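Local coordinates for putative lipoprotein LppA (Mycobacterium tuberculosis, PDB 2V7S) that is of unknown function but is probably a membrane-attached lipoprotein of the cell envelope, belonging to a family confined to pathogenic mycobacteria, at residues D51-R54 and N55-S58; R65-A68 and T69-I73; K87-D91 and P92-Q96; A134-I137 and V138-A142; L173-I176 and K177-L181. All coordinates share one frame; numbering follows the deposited sequence.

Contact 1. Residues D51-R54 and N55-S58; sequences DSMR and NKGS
Met-53, a selenomethionine here, and Lys-56 meet in the tight turn that links helix 37-53 to helix 59-80, a plain helix-to-helix connection. Their side chains cross obliquely, CG of Met-53 lying 4.2 Å from CD of Lys-56. The lysine starts beside its own backbone N (chi1 -59°), which brings its CG 3.6 Å from Met-53 O, and then bends at chi3 and chi4. Its methylenes can pack on the turn while NZ reaches a salt bridge with Asp-186 and the ring of Phe-188, a cation-pi contact. Met-53, long and apolar, suits the buried side of the turn, where it packs on Cys-187 and on Leu-41 of the second subunit.

Arg-54 reaches back three residues and donates from NE to Asp-51 OD1 over 3.0 Å, part of a salt bridge. The nitrogen approaches on the anti side of that oxygen, 35° out of the carboxylate plane. Asp-51 OD1 also accepts from Gly-199 N, so two donors grip it.

Asn-55 folds its amide back over the chain, bringing ND2 to 2.8 Å from Ser-52 O, though at an angle too poor for a hydrogen bond. The backbone turns tightly: Lys-56 N donates to Met-53 O, and Gly-57 N to Arg-54 O in an almost straight bond of 3.1 Å. With phi near 83°, a CB at position 57 would jam against the preceding carbonyl oxygen, which explains the glycine. A water spans the turn, donating to both Met-53 O and Gly-57 O, each 2.8 Å away.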
loop_
_atom_site.group_PDB
_atom_site.type_symbol
_atom_site.label_atom_id
_atom_site.label_comp_id
_atom_site.label_asym_id
_atom_site.label_seq_id
_atom_site.Cartn_x
_atom_site.Cartn_y
_atom_site.Cartn_z
ATOM N N ASP A 51 -10.914 -2.546 -8.795
ATOM C CA ASP A 51 -11.690 -3.464 -9.637
ATOM C C ASP A 51 -12.373 -4.542 -8.799
ATOM O O ASP A 51 -13.540 -4.901 -9.038
ATOM C CB ASP A 51 -10.843 -4.108 -10.706
ATOM C CG ASP A 51 -10.582 -3.185 -11.900
ATOM O OD1 ASP A 51 -11.118 -2.046 -11.977
ATOM O OD2 ASP A 51 -9.809 -3.625 -12.758
ATOM N N SER A 52 -11.676 -5.026 -7.775
ATOM C CA SER A 52 -12.271 -6.046 -6.901
ATOM C C SER A 52 -13.452 -5.538 -6.055
ATOM O O SER A 52 -14.178 -6.339 -5.457
ATOM C CB SER A 52 -11.199 -6.673 -6.003
ATOM O OG SER A 52 -10.873 -5.781 -4.977
HETATM N N MSE A 53 -13.621 -4.220 -5.981
HETATM C CA MSE A 53 -14.706 -3.595 -5.171
HETATM C C MSE A 53 -15.921 -3.170 -6.016
HETATM O O MSE A 53 -16.979 -2.777 -5.470
HETATM C CB MSE A 53 -14.173 -2.390 -4.399
HETATM C CG MSE A 53 -13.350 -2.783 -3.181
HETATM SE SE MSE A 53 -12.469 -1.232 -2.394
HETATM C CE MSE A 53 -14.041 -0.354 -1.773
ATOM N N ARG A 54 -15.766 -3.245 -7.338
ATOM C CA ARG A 54 -16.858 -2.930 -8.268
ATOM C C ARG A 54 -18.166 -3.686 -7.969
ATOM O O ARG A 54 -19.264 -3.085 -7.841
ATOM C CB ARG A 54 -16.386 -3.058 -9.730
ATOM C CG ARG A 54 -15.440 -1.920 -10.138
ATOM C CD ARG A 54 -14.885 -2.099 -11.567
ATOM N NE ARG A 54 -13.899 -1.053 -11.836
ATOM C CZ ARG A 54 -14.208 0.138 -12.337
ATOM N NH1 ARG A 54 -13.263 1.057 -12.532
ATOM N NH2 ARG A 54 -15.454 0.399 -12.651
ATOM N N ASN A 55 -18.051 -4.992 -7.783
ATOM C CA ASN A 55 -19.204 -5.815 -7.392
ATOM C C ASN A 55 -20.040 -5.343 -6.176
ATOM O O ASN A 55 -21.161 -5.816 -5.972
ATOM C CB ASN A 55 -18.738 -7.241 -7.128
ATOM C CG ASN A 55 -18.146 -7.384 -5.743
ATOM O OD1 ASN A 55 -18.762 -7.970 -4.856
ATOM N ND2 ASN A 55 -16.984 -6.789 -5.532
ATOM N N LYS A 56 -19.501 -4.441 -5.353
ATOM C CA LYS A 56 -20.206 -4.026 -4.151
ATOM C C LYS A 56 -21.248 -2.958 -4.421
ATOM O O LYS A 56 -22.062 -2.661 -3.542
ATOM C CB LYS A 56 -19.258 -3.490 -3.055
ATOM C CG LYS A 56 -18.180 -4.468 -2.560
ATOM C CD LYS A 56 -17.142 -3.748 -1.658
ATOM C CE LYS A 56 -17.745 -3.000 -0.453
ATOM N NZ LYS A 56 -18.473 -3.850 0.539
ATOM N N GLY A 57 -21.214 -2.337 -5.599
ATOM C CA GLY A 57 -22.131 -1.222 -5.810
ATOM C C GLY A 57 -21.594 0.079 -5.252
ATOM O O GLY A 57 -20.514 0.095 -4.673
ATOM N N SER A 58 -22.363 1.165 -5.416
ATOM C CA SER A 58 -21.898 2.533 -5.120
ATOM C C SER A 58 -22.088 2.924 -3.668
ATOM O O SER A 58 -22.942 2.396 -2.970
ATOM C CB SER A 58 -22.625 3.567 -5.997
ATOM O OG SER A 58 -24.015 3.553 -5.676
HETATM O O HOH W 1 -15.773 -6.532 -8.591
HETATM O O HOH W 2 -17.773 -0.468 -4.156
#

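Contact 2. Residues R65-A68 and T69-I73; sequences RLTA and TARII
Between Arg-65 and Ile-73 the chain is regular alpha helix, with Thr-69 N, Ala-70 N, Arg-71 N and Ile-72 N each donating to the carbonyl oxygen four residues earlier. On the outer side, Arg-71 leaves the helix with CG anti to the backbone N and then bends at chi3 (-46°), which turns its guanidinium back toward the preceding turn. NH1 thereby comes 3.7 Å from Ala-68 CA, approaching obliquely; the small Ala-68 leaves room for it. A water accepts from Arg-71 NH1 at 2.8 Å and donates to Ala-68 O, giving that carbonyl a second donor besides Ile-72 N.

Ile-72 lies along the same oxygen, its CG1 3.4 Å from Ala-68 O. Thr-69 holds OG1 beside its own backbone N, close to Arg-65 O, but the firmer partner of this hydroxyl is Tyr-145 OH. A threonine can thus be buried here without losing its polar partners. Ala-70 brings only a methyl, with CB 3.5 Å from Thr-67 O, and lets the helix lie close to strand 179-184 at Ile-183. Around the rest of the helix, Thr-67 and Arg-71 pack on Phe-88 of strand 86-88, while Ile-72 and Ile-73 touch Glu-141 of helix 128-143.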
loop_
_atom_site.group_PDB
_atom_site.type_symbol
_atom_site.label_atom_id
_atom_site.label_comp_id
_atom_site.label_asym_id
_atom_site.label_seq_id
_atom_site.Cartn_x
_atom_site.Cartn_y
_atom_site.Cartn_z
ATOM N N ARG A 65 -29.511 3.021 1.394
ATOM C CA ARG A 65 -29.960 1.786 2.021
ATOM C C ARG A 65 -29.690 1.776 3.521
ATOM O O ARG A 65 -30.473 1.246 4.306
ATOM C CB ARG A 65 -29.298 0.566 1.321
ATOM C CG ARG A 65 -30.063 0.218 -0.022
ATOM C CD ARG A 65 -29.207 -0.038 -1.232
ATOM N NE ARG A 65 -30.078 -0.057 -2.419
ATOM C CZ ARG A 65 -30.457 1.000 -3.125
ATOM N NH1 ARG A 65 -29.976 2.217 -2.862
ATOM N NH2 ARG A 65 -31.287 0.830 -4.142
ATOM N N LEU A 66 -28.573 2.369 3.907
ATOM C CA LEU A 66 -28.256 2.449 5.315
ATOM C C LEU A 66 -29.172 3.420 6.004
ATOM O O LEU A 66 -29.564 3.175 7.137
ATOM C CB LEU A 66 -26.849 2.951 5.513
ATOM C CG LEU A 66 -26.154 2.124 6.572
ATOM C CD1 LEU A 66 -26.084 0.618 6.111
ATOM C CD2 LEU A 66 -24.771 2.781 6.825
ATOM N N THR A 67 -29.524 4.516 5.333
ATOM C CA THR A 67 -30.511 5.455 5.926
ATOM C C THR A 67 -31.874 4.779 6.088
ATOM O O THR A 67 -32.546 4.968 7.123
ATOM C CB THR A 67 -30.610 6.757 5.118
ATOM O OG1 THR A 67 -29.333 7.390 5.172
ATOM C CG2 THR A 67 -31.688 7.711 5.680
ATOM N N ALA A 68 -32.273 3.984 5.091
ATOM C CA ALA A 68 -33.508 3.169 5.211
ATOM C C ALA A 68 -33.428 2.220 6.420
ATOM O O ALA A 68 -34.416 1.997 7.097
ATOM C CB ALA A 68 -33.782 2.349 3.928
ATOM N N THR A 69 -32.259 1.657 6.662
ATOM C CA THR A 69 -32.086 0.731 7.795
ATOM C C THR A 69 -32.196 1.487 9.110
ATOM O O THR A 69 -32.774 0.983 10.072
ATOM C CB THR A 69 -30.746 -0.024 7.695
ATOM O OG1 THR A 69 -30.887 -0.998 6.646
ATOM C CG2 THR A 69 -30.413 -0.765 9.021
ATOM N N ALA A 70 -31.637 2.694 9.155
ATOM C CA ALA A 70 -31.768 3.517 10.363
ATOM C C ALA A 70 -33.235 3.776 10.673
ATOM O O ALA A 70 -33.625 3.705 11.859
ATOM C CB ALA A 70 -31.010 4.875 10.221
ATOM N N ARG A 71 -34.016 4.127 9.633
ATOM C CA ARG A 71 -35.486 4.311 9.743
ATOM C C ARG A 71 -36.124 3.036 10.311
ATOM O O ARG A 71 -36.921 3.088 11.235
ATOM C CB ARG A 71 -36.116 4.646 8.382
ATOM C CG ARG A 71 -37.693 4.771 8.379
ATOM C CD ARG A 71 -38.281 5.157 6.966
ATOM N NE ARG A 71 -37.518 6.262 6.346
ATOM C CZ ARG A 71 -36.739 6.147 5.258
ATOM N NH1 ARG A 71 -36.654 4.992 4.592
ATOM N NH2 ARG A 71 -36.064 7.203 4.805
ATOM N N ILE A 72 -35.771 1.893 9.741
ATOM C CA ILE A 72 -36.338 0.629 10.204
ATOM C C ILE A 72 -36.082 0.421 11.698
ATOM O O ILE A 72 -37.000 0.008 12.446
ATOM C CB ILE A 72 -35.794 -0.554 9.382
ATOM C CG1 ILE A 72 -36.450 -0.542 7.993
ATOM C CG2 ILE A 72 -36.083 -1.935 10.074
ATOM C CD1 ILE A 72 -35.712 -1.418 6.979
ATOM N N ILE A 73 -34.837 0.641 12.112
ATOM C CA ILE A 73 -34.462 0.463 13.522
ATOM C C ILE A 73 -35.260 1.447 14.401
ATOM O O ILE A 73 -35.817 1.061 15.435
ATOM C CB ILE A 73 -32.930 0.663 13.745
ATOM C CG1 ILE A 73 -32.133 -0.518 13.142
ATOM C CG2 ILE A 73 -32.598 0.799 15.286
ATOM C CD1 ILE A 73 -30.648 -0.209 12.903
HETATM O O HOH W 3 -36.999 2.337 5.434
#

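Contact 3. Residues K87-D91 and P92-Q96; sequences KFDDD and PNIQQ
Asp-91 caps the N-terminus of helix 92-100, gripping the backbone nitrogens of Asn-93 and Ile-94. Its CB lies 3.8 Å from Ile-94 CG1. CG, set anti to the backbone N (chi1 178°), stands beside the ring of Pro-92, 3.5 Å from its CD. At the tip, OD1 accepts from Ile-94 N over 3.0 Å through its anti lone pair, in a bond of 161°, and more weakly from Asn-93 N at 2.9 Å; OD2 turns toward Pro-92 CD. Proline suits the first helical position, since no amide hydrogen is needed there. Asp-91 O in turn receives Gln-95 N, starting the regular helical pattern.

The loop before the cap is ordered by Asp-89, whose OD1 accepts from Asp-91 N in an Asx turn. Its other oxygen, OD2, rests 3.6 Å from Ile-94 CG1, the two side chains crossing at about a right angle. Asp-90 turns away from the helix and forms a salt bridge with Lys-87, NZ to OD2 being 2.6 Å. Three consecutive aspartates thus have distinct tasks, and the partial positive charge of the helix start would probably stabilise the negative charge of Asp-91 in particular.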
loop_
_atom_site.group_PDB
_atom_site.type_symbol
_atom_site.label_atom_id
_atom_site.label_comp_id
_atom_site.label_asym_id
_atom_site.label_seq_id
_atom_site.Cartn_x
_atom_site.Cartn_y
_atom_site.Cartn_z
ATOM N N LYS A 87 -36.782 11.391 14.908
ATOM C CA LYS A 87 -36.707 12.079 13.612
ATOM C C LYS A 87 -35.268 11.954 13.105
ATOM O O LYS A 87 -34.341 11.724 13.898
ATOM C CB LYS A 87 -37.073 13.562 13.767
ATOM C CG LYS A 87 -36.095 14.367 14.635
ATOM C CD LYS A 87 -36.552 15.835 14.822
ATOM C CE LYS A 87 -35.434 16.688 15.403
ATOM N NZ LYS A 87 -35.680 18.205 15.214
ATOM N N PHE A 88 -35.089 12.106 11.794
ATOM C CA PHE A 88 -33.792 12.369 11.262
ATOM C C PHE A 88 -33.386 13.745 11.722
ATOM O O PHE A 88 -34.167 14.670 11.702
ATOM C CB PHE A 88 -33.774 12.258 9.742
ATOM C CG PHE A 88 -33.851 10.852 9.275
ATOM C CD1 PHE A 88 -34.931 10.413 8.521
ATOM C CD2 PHE A 88 -32.844 9.952 9.622
ATOM C CE1 PHE A 88 -34.998 9.054 8.093
ATOM C CE2 PHE A 88 -32.884 8.627 9.210
ATOM C CZ PHE A 88 -33.976 8.175 8.449
ATOM N N ASP A 89 -32.155 13.868 12.181
ATOM C CA ASP A 89 -31.637 15.144 12.648
ATOM C C ASP A 89 -31.761 16.140 11.501
ATOM O O ASP A 89 -31.306 15.882 10.404
ATOM C CB ASP A 89 -30.179 14.939 13.034
ATOM C CG ASP A 89 -29.574 16.107 13.795
ATOM O OD1 ASP A 89 -29.997 17.285 13.656
ATOM O OD2 ASP A 89 -28.620 15.808 14.544
ATOM N N ASP A 90 -32.355 17.287 11.778
ATOM C CA ASP A 90 -32.622 18.267 10.748
ATOM C C ASP A 90 -31.542 19.361 10.685
ATOM O O ASP A 90 -31.636 20.276 9.870
ATOM C CB ASP A 90 -34.010 18.892 10.984
ATOM C CG ASP A 90 -34.167 19.427 12.374
ATOM O OD1 ASP A 90 -34.533 20.619 12.524
ATOM O OD2 ASP A 90 -33.896 18.662 13.333
ATOM N N ASP A 91 -30.512 19.267 11.522
ATOM C CA ASP A 91 -29.485 20.323 11.498
ATOM C C ASP A 91 -28.769 20.294 10.147
ATOM O O ASP A 91 -28.333 19.224 9.719
ATOM C CB ASP A 91 -28.511 20.187 12.641
ATOM C CG ASP A 91 -27.436 21.243 12.597
ATOM O OD1 ASP A 91 -26.426 21.044 11.910
ATOM O OD2 ASP A 91 -27.599 22.286 13.239
ATOM N N PRO A 92 -28.665 21.458 9.474
ATOM C CA PRO A 92 -28.141 21.442 8.094
ATOM C C PRO A 92 -26.674 21.005 8.014
ATOM O O PRO A 92 -26.277 20.346 7.043
ATOM C CB PRO A 92 -28.343 22.887 7.619
ATOM C CG PRO A 92 -28.330 23.705 8.899
ATOM C CD PRO A 92 -29.008 22.834 9.916
ATOM N N ASN A 93 -25.888 21.280 9.056
ATOM C CA ASN A 93 -24.499 20.815 9.039
ATOM C C ASN A 93 -24.304 19.380 9.447
ATOM O O ASN A 93 -23.406 18.712 8.937
ATOM C CB ASN A 93 -23.556 21.770 9.784
ATOM C CG ASN A 93 -23.344 23.031 9.015
ATOM O OD1 ASN A 93 -23.172 22.987 7.797
ATOM N ND2 ASN A 93 -23.381 24.164 9.693
ATOM N N ILE A 94 -25.160 18.869 10.324
ATOM C CA ILE A 94 -25.201 17.413 10.508
ATOM C C ILE A 94 -25.561 16.707 9.180
ATOM O O ILE A 94 -24.962 15.674 8.818
ATOM C CB ILE A 94 -26.231 16.995 11.570
ATOM C CG1 ILE A 94 -25.846 17.535 12.937
ATOM C CG2 ILE A 94 -26.353 15.466 11.612
ATOM C CD1 ILE A 94 -24.798 16.743 13.725
ATOM N N GLN A 95 -26.555 17.259 8.473
ATOM C CA GLN A 95 -27.020 16.645 7.220
ATOM C C GLN A 95 -25.859 16.613 6.229
ATOM O O GLN A 95 -25.641 15.598 5.603
ATOM C CB GLN A 95 -28.234 17.365 6.624
ATOM C CG GLN A 95 -29.554 17.047 7.335
ATOM C CD GLN A 95 -30.710 17.930 6.881
ATOM O OE1 GLN A 95 -30.527 18.998 6.263
ATOM N NE2 GLN A 95 -31.918 17.497 7.209
ATOM N N GLN A 96 -25.134 17.727 6.097
ATOM C CA GLN A 96 -24.022 17.785 5.156
ATOM C C GLN A 96 -22.914 16.807 5.550
ATOM O O GLN A 96 -22.385 16.117 4.714
ATOM C CB GLN A 96 -23.450 19.199 5.066
ATOM C CG GLN A 96 -22.359 19.324 4.006
ATOM C CD GLN A 96 -22.896 19.026 2.620
ATOM O OE1 GLN A 96 -22.770 17.901 2.110
ATOM N NE2 GLN A 96 -23.534 20.026 2.012
#

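Contact 4. Residues A134-I137 and V138-A142; sequences AANI and VREEA
Ala-134 O accepts from Val-138 N within its carbonyl plane, while CG2 of Val-138 lies 3.4 Å from the same oxygen. The alanine's small side chain lets this helix come near Leu-173 of strand 169-175. Ala-135 follows, its O taking Arg-139 N at 2.8 Å and its methyl resting on Tyr-162 of strand 160-166.

Asn-136 belongs to the outer side. CG anti to the backbone N (chi1 -172°) swings its amide alongside Arg-139, both side chains pointing the same way with their planes 43° apart. OD1 accepts from Arg-139 NH1 at 3.2 Å, close to the guanidinium plane, and more weakly from NE, so the two donors share one oxygen. Glu-140 lays CG 3.4 Å from Asn-136 O, and its OE1 pairs with Arg-76 of helix 59-80.

Ile-137 O accepts from Glu-141 N at 3.1 Å. Its branched side chain and the buried Glu-141, whose charge is balanced by Arg-76 and Lys-144, lie toward helix 59-80. With alanines and valine against the strands and Asn-136 and Arg-139 outward, this amphipathic helix is typical of a two-layer alpha+beta arrangement, helices packed on one face of an antiparallel sheet.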
loop_
_atom_site.group_PDB
_atom_site.type_symbol
_atom_site.label_atom_id
_atom_site.label_comp_id
_atom_site.label_asym_id
_atom_site.label_seq_id
_atom_site.Cartn_x
_atom_site.Cartn_y
_atom_site.Cartn_z
ATOM N N ALA A 134 -34.048 -1.451 23.070
ATOM C CA ALA A 134 -33.657 -0.777 21.832
ATOM C C ALA A 134 -32.348 -1.389 21.302
ATOM O O ALA A 134 -32.186 -1.560 20.083
ATOM C CB ALA A 134 -33.480 0.701 22.085
ATOM N N ALA A 135 -31.410 -1.664 22.213
ATOM C CA ALA A 135 -30.103 -2.247 21.850
ATOM C C ALA A 135 -30.268 -3.645 21.178
ATOM O O ALA A 135 -29.511 -4.008 20.274
ATOM C CB ALA A 135 -29.201 -2.356 23.094
ATOM N N ASN A 136 -31.243 -4.423 21.662
ATOM C CA ASN A 136 -31.561 -5.714 21.062
ATOM C C ASN A 136 -32.080 -5.546 19.633
ATOM O O ASN A 136 -31.779 -6.337 18.743
ATOM C CB ASN A 136 -32.590 -6.481 21.889
ATOM C CG ASN A 136 -32.781 -7.895 21.379
ATOM O OD1 ASN A 136 -31.813 -8.652 21.284
ATOM N ND2 ASN A 136 -34.017 -8.242 20.983
ATOM N N ILE A 137 -32.858 -4.506 19.417
ATOM C CA ILE A 137 -33.342 -4.230 18.076
ATOM C C ILE A 137 -32.181 -3.826 17.166
ATOM O O ILE A 137 -32.079 -4.317 16.043
ATOM C CB ILE A 137 -34.475 -3.166 18.083
ATOM C CG1 ILE A 137 -35.728 -3.746 18.741
ATOM C CG2 ILE A 137 -34.801 -2.716 16.661
ATOM C CD1 ILE A 137 -36.657 -2.656 19.363
ATOM N N VAL A 138 -31.292 -2.964 17.666
ATOM C CA VAL A 138 -30.086 -2.576 16.893
ATOM C C VAL A 138 -29.275 -3.828 16.565
ATOM O O VAL A 138 -28.841 -4.023 15.420
ATOM C CB VAL A 138 -29.183 -1.525 17.634
ATOM C CG1 VAL A 138 -27.923 -1.214 16.837
ATOM C CG2 VAL A 138 -29.934 -0.218 17.904
ATOM N N ARG A 139 -29.082 -4.688 17.573
ATOM C CA ARG A 139 -28.359 -5.933 17.366
ATOM C C ARG A 139 -28.961 -6.789 16.269
ATOM O O ARG A 139 -28.229 -7.285 15.430
ATOM C CB ARG A 139 -28.274 -6.737 18.661
ATOM C CG ARG A 139 -27.438 -8.013 18.541
ATOM C CD ARG A 139 -27.587 -8.893 19.768
ATOM N NE ARG A 139 -28.928 -9.456 19.878
ATOM C CZ ARG A 139 -29.407 -10.412 19.082
ATOM N NH1 ARG A 139 -30.639 -10.867 19.271
ATOM N NH2 ARG A 139 -28.663 -10.904 18.088
ATOM N N GLU A 140 -30.280 -6.968 16.287
ATOM C CA GLU A 140 -30.959 -7.762 15.262
ATOM C C GLU A 140 -30.731 -7.228 13.862
ATOM O O GLU A 140 -30.469 -8.011 12.937
ATOM C CB GLU A 140 -32.449 -7.846 15.549
ATOM C CG GLU A 140 -32.799 -8.796 16.682
ATOM C CD GLU A 140 -34.267 -8.786 17.004
ATOM O OE1 GLU A 140 -35.018 -7.993 16.381
ATOM O OE2 GLU A 140 -34.674 -9.579 17.872
ATOM N N GLU A 141 -30.798 -5.904 13.701
ATOM C CA GLU A 141 -30.655 -5.308 12.363
ATOM C C GLU A 141 -29.203 -5.282 11.934
ATOM O O GLU A 141 -28.890 -5.604 10.779
ATOM C CB GLU A 141 -31.281 -3.908 12.295
ATOM C CG GLU A 141 -32.798 -3.873 12.670
ATOM C CD GLU A 141 -33.717 -4.614 11.688
ATOM O OE1 GLU A 141 -33.332 -4.822 10.527
ATOM O OE2 GLU A 141 -34.859 -4.961 12.068
ATOM N N ALA A 142 -28.308 -4.951 12.864
ATOM C CA ALA A 142 -26.865 -4.965 12.559
ATOM C C ALA A 142 -26.391 -6.343 12.086
ATOM O O ALA A 142 -25.544 -6.434 11.197
ATOM C CB ALA A 142 -26.042 -4.522 13.767
#

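Contact 5. Residues L173-I176 and K177-L181; sequences LLQI and KFATL
Leu-174 and Thr-180 form the hydrogen-bonded pair at the centre of this tight beta hairpin, which joins strands 169-175 and 179-184. Thr-180 N donates to Leu-174 O over 2.9 Å, and Leu-174 N returns a bond to Thr-180 O. Around that pair the strands run antiparallel at 163°, and alpha carbons come close to the carbonyl oxygens: Leu-173 CA lies 3.4 Å from Thr-180 O in a CA-H...O contact.

The buried face carries Leu-173, Gln-175, Ala-179 and Leu-181. Here packing is tight at one non-hydrogen-bonded pair, where Gln-175 CB is 3.9 Å from Ala-179 CB, the small alanine leaving room for the longer chain beside it. The other pair makes a looser apolar contact, Leu-173 CD1 to Leu-181 CB at 4.4 Å. Branched leucines suit this face, because it receives the helices: Leu-173 packs on Phe-131 of helix 128-143, and Leu-181 on Ile-73.

The opposite face is more open. There Thr-180 takes the crowded position between its backbone N and carbonyl carbon (chi1 56°), which places OG1 3.5 Å from Leu-174 O. Toward the turn the ladder weakens: Ile-176 N reaches Phe-178 O at 3.4 Å, a weak bond. Ile-176, Lys-177 and Phe-178 are exposed, and the lysine runs outward from the bend.

The chemistry therefore grades along the hairpin: two well-formed backbone bonds and aliphatic groups suit the buried end under the helices, while a long, weak bond and a charged lysine mark the solvent-facing turn.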
loop_
_atom_site.group_PDB
_atom_site.type_symbol
_atom_site.label_atom_id
_atom_site.label_comp_id
_atom_site.label_asym_id
_atom_site.label_seq_id
_atom_site.Cartn_x
_atom_site.Cartn_y
_atom_site.Cartn_z
ATOM N N LEU A 173 -25.933 3.212 19.278
ATOM C CA LEU A 173 -26.990 3.853 19.996
ATOM C C LEU A 173 -26.328 4.458 21.232
ATOM O O LEU A 173 -25.869 3.734 22.114
ATOM C CB LEU A 173 -28.057 2.801 20.373
ATOM C CG LEU A 173 -29.307 3.227 21.132
ATOM C CD1 LEU A 173 -30.172 4.032 20.178
ATOM C CD2 LEU A 173 -30.092 1.992 21.634
ATOM N N LEU A 174 -26.254 5.790 21.277
ATOM C CA LEU A 174 -25.561 6.474 22.328
ATOM C C LEU A 174 -26.478 7.487 22.984
ATOM O O LEU A 174 -27.159 8.237 22.309
ATOM C CB LEU A 174 -24.320 7.193 21.764
ATOM C CG LEU A 174 -23.527 8.116 22.695
ATOM C CD1 LEU A 174 -22.814 7.367 23.804
ATOM C CD2 LEU A 174 -22.513 8.908 21.878
ATOM N N GLN A 175 -26.444 7.531 24.302
ATOM C CA GLN A 175 -27.234 8.474 25.054
ATOM C C GLN A 175 -26.375 9.069 26.126
ATOM O O GLN A 175 -25.875 8.341 26.998
ATOM C CB GLN A 175 -28.411 7.779 25.716
ATOM C CG GLN A 175 -29.193 8.669 26.721
ATOM C CD GLN A 175 -30.380 7.933 27.307
ATOM O OE1 GLN A 175 -30.481 7.683 28.529
ATOM N NE2 GLN A 175 -31.266 7.575 26.459
ATOM N N ILE A 176 -26.204 10.380 26.068
ATOM C CA ILE A 176 -25.630 11.087 27.170
ATOM C C ILE A 176 -26.743 11.980 27.762
ATOM O O ILE A 176 -27.389 11.611 28.777
ATOM C CB ILE A 176 -24.357 11.895 26.736
ATOM C CG1 ILE A 176 -23.427 11.033 25.877
ATOM C CG2 ILE A 176 -23.631 12.504 27.956
ATOM C CD1 ILE A 176 -22.886 9.832 26.596
ATOM N N LYS A 177 -26.951 13.145 27.142
ATOM C CA LYS A 177 -28.031 14.063 27.546
ATOM C C LYS A 177 -29.294 13.768 26.726
ATOM O O LYS A 177 -30.423 13.990 27.181
ATOM C CB LYS A 177 -27.571 15.520 27.386
ATOM C CG LYS A 177 -26.385 15.853 28.270
ATOM C CD LYS A 177 -26.064 17.333 28.288
ATOM C CE LYS A 177 -24.962 17.618 29.286
ATOM N NZ LYS A 177 -25.191 18.930 29.963
ATOM N N PHE A 178 -29.093 13.226 25.529
ATOM C CA PHE A 178 -30.188 12.869 24.598
ATOM C C PHE A 178 -29.683 11.652 23.831
ATOM O O PHE A 178 -28.476 11.413 23.832
ATOM C CB PHE A 178 -30.526 14.027 23.637
ATOM C CG PHE A 178 -29.319 14.602 22.900
ATOM C CD1 PHE A 178 -28.569 15.596 23.470
ATOM C CD2 PHE A 178 -28.965 14.124 21.622
ATOM C CE1 PHE A 178 -27.436 16.112 22.823
ATOM C CE2 PHE A 178 -27.850 14.654 20.940
ATOM C CZ PHE A 178 -27.070 15.624 21.555
ATOM N N ALA A 179 -30.587 10.889 23.203
ATOM C CA ALA A 179 -30.226 9.656 22.541
ATOM C C ALA A 179 -30.214 9.736 21.016
ATOM O O ALA A 179 -31.117 10.313 20.407
ATOM C CB ALA A 179 -31.131 8.517 23.000
ATOM N N THR A 180 -29.179 9.149 20.409
ATOM C CA THR A 180 -29.064 9.138 18.958
ATOM C C THR A 180 -28.783 7.723 18.500
ATOM O O THR A 180 -28.316 6.894 19.275
ATOM C CB THR A 180 -27.912 10.076 18.485
ATOM O OG1 THR A 180 -26.675 9.684 19.115
ATOM C CG2 THR A 180 -28.219 11.539 18.842
ATOM N N LEU A 181 -29.087 7.459 17.232
ATOM C CA LEU A 181 -28.637 6.287 16.546
ATOM C C LEU A 181 -27.776 6.724 15.350
ATOM O O LEU A 181 -28.208 7.567 14.515
ATOM C CB LEU A 181 -29.882 5.483 16.035
ATOM C CG LEU A 181 -29.655 4.371 15.025
ATOM C CD1 LEU A 181 -28.835 3.234 15.674
ATOM C CD2 LEU A 181 -30.993 3.804 14.443
#

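How the contacts relate
Contact 4 is buried and contacts 2 and 5 partly so; their inner sides meet in the core, where Ile-73 of contact 2 packs on Val-138 of contact 4. They unite two helices with one face of the six-stranded sheet, and aliphatic groups dominate where they join. Contact 3 lies at the surface, beginning on the edge strand 86-88 of the same sheet and touching the helix of contact 2; two of its aspartates accept from backbone N-H groups at a turn and a helix start, and the third pairs with a lysine. Contact 1, also at the surface, touches none of the others; its centre is about 33 Å from that of contact 5, and its chemistry mixes salt bridges, waters and subunit packing.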